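Local coordinates for protein bifunctional cytochrome P450/NADPH--P450 reductase (Deinococcus aerius, PDB 7F3H) that probably hydroxylates organic substrates with a heme-bound oxygen in its P450 domain, using electrons that a fused reductase draws from NADPH, at residues G139-V144 against A450-E455. Residues are numbered along the deposited sequence; the frame is centred on the assembly and turned at random.
Sequences GQDVRV and ALRVRE
Asp141 and Arg452 meet because the Asp141 carboxylate swings to the backbone N side of its residue, CG lying anti to the carbonyl carbon (chi1 -72°), while the Arg452 chain, bent at chi3 (-149°), presents the NE side of its guanidinium. Arg452 NE and NH2 both donate to one oxygen, Asp141 OD1, at 2.9 Å and 3.0 Å. NE arrives nearly head-on to the C-O bond and NH2 on the syn side. Carboxylate and guanidinium planes are only 15° apart, and Tyr432 takes Asp141 OD2, so both carboxylate oxygens have partners. Lower on the arginine, CD passes 3.1 Å from Gly139 O.

Beside this salt bridge, Val142 and Leu451 form an antiparallel hydrogen-bonded pair: Val142 N to Leu451 O is 2.8 Å, and Leu451 N returns a longer bond to Val142 O. A CA-H...O contact from Ala450 also reaches Val142 O. The short strand 142-143 is thereby an outer strand of a three-stranded antiparallel sheet, with 450-455 in the middle and 426-429 beyond it; in this cytochrome P450 fold it ties the link between helices 113-137 and 144-161 to the C-terminal part of the heme domain.

Leu451 runs alongside Val142, with CD1 3.9 Å from Val142 CB, whereas Val144 crosses it at about a right angle and sets CG2 3.5 Å from Leu451 CG. Trp134 of helix 113-137 packs on Val142 and Val453. Past the paired residues one water joins the loop before strand 142-143 to strand 450-455, donating to Gln140 O at 2.6 Å and accepting from Val453 N.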
ATOM      1  N   GLY A 139      26.561  -3.595  11.206  1.00 35.59           N
ATOM      2  CA  GLY A 139      26.824  -4.848  11.868  1.00 38.27           C
ATOM      3  C   GLY A 139      25.694  -5.329  12.767  1.00 41.32           C
ATOM      4  O   GLY A 139      25.447  -6.543  12.835  1.00 41.34           O
ATOM      5  N   GLN A 140      24.975  -4.408  13.426  1.00 27.38           N
ATOM      6  CA  GLN A 140      23.774  -4.757  14.174  1.00 29.86           C
ATOM      7  C   GLN A 140      22.612  -5.042  13.216  1.00 34.70           C
ATOM      8  O   GLN A 140      22.576  -4.565  12.069  1.00 32.20           O
ATOM      9  CB  GLN A 140      23.400  -3.630  15.128  1.00 31.77           C
ATOM     10  CG  GLN A 140      24.574  -3.124  15.940  1.00 36.17           C
ATOM     11  CD  GLN A 140      24.214  -1.914  16.793  1.00 49.20           C
ATOM     12  OE1 GLN A 140      23.196  -1.906  17.485  1.00 49.05           O
ATOM     13  NE2 GLN A 140      25.071  -0.901  16.774  1.00 52.85           N
ATOM     14  N   ASP A 141      21.654  -5.844  13.701  1.00 32.54           N
ATOM     15  CA  ASP A 141      20.478  -6.211  12.907  1.00 31.03           C
ATOM     16  C   ASP A 141      19.659  -4.982  12.535  1.00 34.87           C
ATOM     17  O   ASP A 141      19.210  -4.225  13.405  1.00 38.91           O
ATOM     18  CB  ASP A 141      19.580  -7.200  13.661  1.00 23.35           C
ATOM     19  CG  ASP A 141      20.175  -8.569  13.758  1.00 30.07           C
ATOM     20  OD1 ASP A 141      21.193  -8.823  13.072  1.00 34.01           O
ATOM     21  OD2 ASP A 141      19.647  -9.393  14.525  1.00 29.18           O
ATOM     22  N   VAL A 142      19.454  -4.801  11.240  1.00 28.22           N
ATOM     23  CA  VAL A 142      18.458  -3.874  10.738  1.00 26.49           C
ATOM     24  C   VAL A 142      17.096  -4.561  10.746  1.00 29.28           C
ATOM     25  O   VAL A 142      16.961  -5.688  10.252  1.00 27.78           O
ATOM     26  CB  VAL A 142      18.848  -3.392   9.336  1.00 27.19           C
ATOM     27  CG1 VAL A 142      17.619  -2.854   8.583  1.00 29.79           C
ATOM     28  CG2 VAL A 142      19.929  -2.337   9.470  1.00 25.13           C
ATOM     29  N   ARG A 143      16.110  -3.929  11.402  1.00 27.25           N
ATOM     30  CA  ARG A 143      14.723  -4.395  11.419  1.00 24.48           C
ATOM     31  C   ARG A 143      14.000  -3.742  10.241  1.00 28.90           C
ATOM     32  O   ARG A 143      13.525  -2.599  10.326  1.00 25.87           O
ATOM     33  CB  ARG A 143      14.073  -4.076  12.765  1.00 32.18           C
ATOM     34  CG  ARG A 143      14.881  -4.651  13.951  1.00 36.85           C
ATOM     35  CD  ARG A 143      14.138  -4.650  15.268  1.00 40.41           C
ATOM     36  NE  ARG A 143      13.581  -5.967  15.578  1.00 50.59           N
ATOM     37  CZ  ARG A 143      12.279  -6.207  15.766  1.00 63.63           C
ATOM     38  NH1 ARG A 143      11.391  -5.209  15.680  1.00 59.10           N
ATOM     39  NH2 ARG A 143      11.859  -7.441  16.045  1.00 64.78           N
ATOM     40  N   VAL A 144      13.895  -4.483   9.137  1.00 26.79           N
ATOM     41  CA  VAL A 144      13.598  -3.858   7.852  1.00 24.90           C
ATOM     42  C   VAL A 144      12.191  -3.270   7.849  1.00 28.69           C
ATOM     43  O   VAL A 144      11.999  -2.078   7.581  1.00 29.47           O
ATOM     44  CB  VAL A 144      13.811  -4.865   6.714  1.00 25.79           C
ATOM     45  CG1 VAL A 144      13.314  -4.284   5.408  1.00 23.76           C
ATOM     46  CG2 VAL A 144      15.309  -5.258   6.616  1.00 23.82           C
ATOM     47  N   ALA A 450      15.276  -9.502   9.190  1.00 28.51           N
ATOM     48  CA  ALA A 450      16.481  -8.785   9.564  1.00 32.11           C
ATOM     49  C   ALA A 450      17.520  -8.908   8.447  1.00 30.29           C
ATOM     50  O   ALA A 450      17.680  -9.980   7.858  1.00 30.07           O
ATOM     51  CB  ALA A 450      17.041  -9.340  10.885  1.00 22.18           C
ATOM     52  N   LEU A 451      18.242  -7.821   8.176  1.00 26.42           N
ATOM     53  CA  LEU A 451      19.456  -7.890   7.375  1.00 30.34           C
ATOM     54  C   LEU A 451      20.558  -7.106   8.075  1.00 31.64           C
ATOM     55  O   LEU A 451      20.334  -6.487   9.121  1.00 31.36           O
ATOM     56  CB  LEU A 451      19.234  -7.370   5.941  1.00 30.60           C
ATOM     57  CG  LEU A 451      18.651  -5.984   5.681  1.00 32.25           C
ATOM     58  CD1 LEU A 451      19.715  -4.894   5.861  1.00 31.06           C
ATOM     59  CD2 LEU A 451      18.056  -5.948   4.282  1.00 27.54           C
ATOM     60  N   ARG A 452      21.773  -7.188   7.517  1.00 29.81           N
ATOM     61  CA  ARG A 452      22.913  -6.404   7.973  1.00 27.64           C
ATOM     62  C   ARG A 452      23.502  -5.584   6.828  1.00 28.09           C
ATOM     63  O   ARG A 452      23.468  -5.998   5.667  1.00 27.86           O
ATOM     64  CB  ARG A 452      23.969  -7.305   8.593  1.00 29.15           C
ATOM     65  CG  ARG A 452      23.721  -7.481  10.077  1.00 34.07           C
ATOM     66  CD  ARG A 452      24.538  -8.611  10.659  1.00 39.99           C
ATOM     67  NE  ARG A 452      23.808  -9.204  11.763  1.00 34.02           N
ATOM     68  CZ  ARG A 452      24.182 -10.302  12.395  1.00 39.17           C
ATOM     69  NH1 ARG A 452      25.298 -10.931  12.047  1.00 43.84           N
ATOM     70  NH2 ARG A 452      23.431 -10.780  13.374  1.00 39.00           N
ATOM     71  N   VAL A 453      24.019  -4.391   7.145  1.00 27.98           N
ATOM     72  CA  VAL A 453      24.573  -3.519   6.110  1.00 28.38           C
ATOM     73  C   VAL A 453      25.990  -3.095   6.479  1.00 37.26           C
ATOM     74  O   VAL A 453      26.345  -2.967   7.661  1.00 34.22           O
ATOM     75  CB  VAL A 453      23.707  -2.263   5.832  1.00 26.90           C
ATOM     76  CG1 VAL A 453      22.379  -2.656   5.260  1.00 31.86           C
ATOM     77  CG2 VAL A 453      23.527  -1.410   7.067  1.00 23.60           C
ATOM     78  N   ARG A 454      26.808  -2.871   5.442  1.00 34.29           N
ATOM     79  CA  ARG A 454      28.156  -2.357   5.653  1.00 32.78           C
ATOM     80  C   ARG A 454      28.457  -1.274   4.622  1.00 38.67           C
ATOM     81  O   ARG A 454      28.136  -1.422   3.439  1.00 38.26           O
ATOM     82  CB  ARG A 454      29.191  -3.498   5.575  1.00 33.17           C
ATOM     83  CG  ARG A 454      30.597  -3.116   6.020  1.00 44.15           C
ATOM     84  CD  ARG A 454      31.708  -3.842   5.227  1.00 49.23           C
ATOM     85  NE  ARG A 454      31.398  -3.939   3.798  1.00 49.48           N
ATOM     86  CZ  ARG A 454      31.802  -4.933   3.010  1.00 57.83           C
ATOM     87  NH1 ARG A 454      32.461  -5.975   3.541  1.00 45.44           N
ATOM     88  NH2 ARG A 454      31.447  -4.933   1.711  1.00 54.09           N
ATOM     89  N   GLU A 455      29.079  -0.179   5.069  1.00 42.42           N
ATOM     90  CA  GLU A 455      29.477   0.887   4.148  1.00 41.15           C
ATOM     91  C   GLU A 455      30.228   0.323   2.941  1.00 37.57           C
ATOM     92  O   GLU A 455      31.193  -0.428   3.092  1.00 38.77           O
ATOM     93  CB  GLU A 455      30.361   1.898   4.879  1.00 39.79           C
ATOM     94  CG  GLU A 455      29.616   3.109   5.409  1.00 48.23           C
ATOM     95  CD  GLU A 455      30.507   4.033   6.240  1.00 58.75           C
ATOM     96  OE1 GLU A 455      30.379   5.266   6.086  1.00 62.89           O
ATOM     97  OE2 GLU A 455      31.339   3.526   7.041  1.00 56.01           O
TER
HETATM   98  O   HOH W   1      23.523  -3.517   9.879  1.00 30.31           O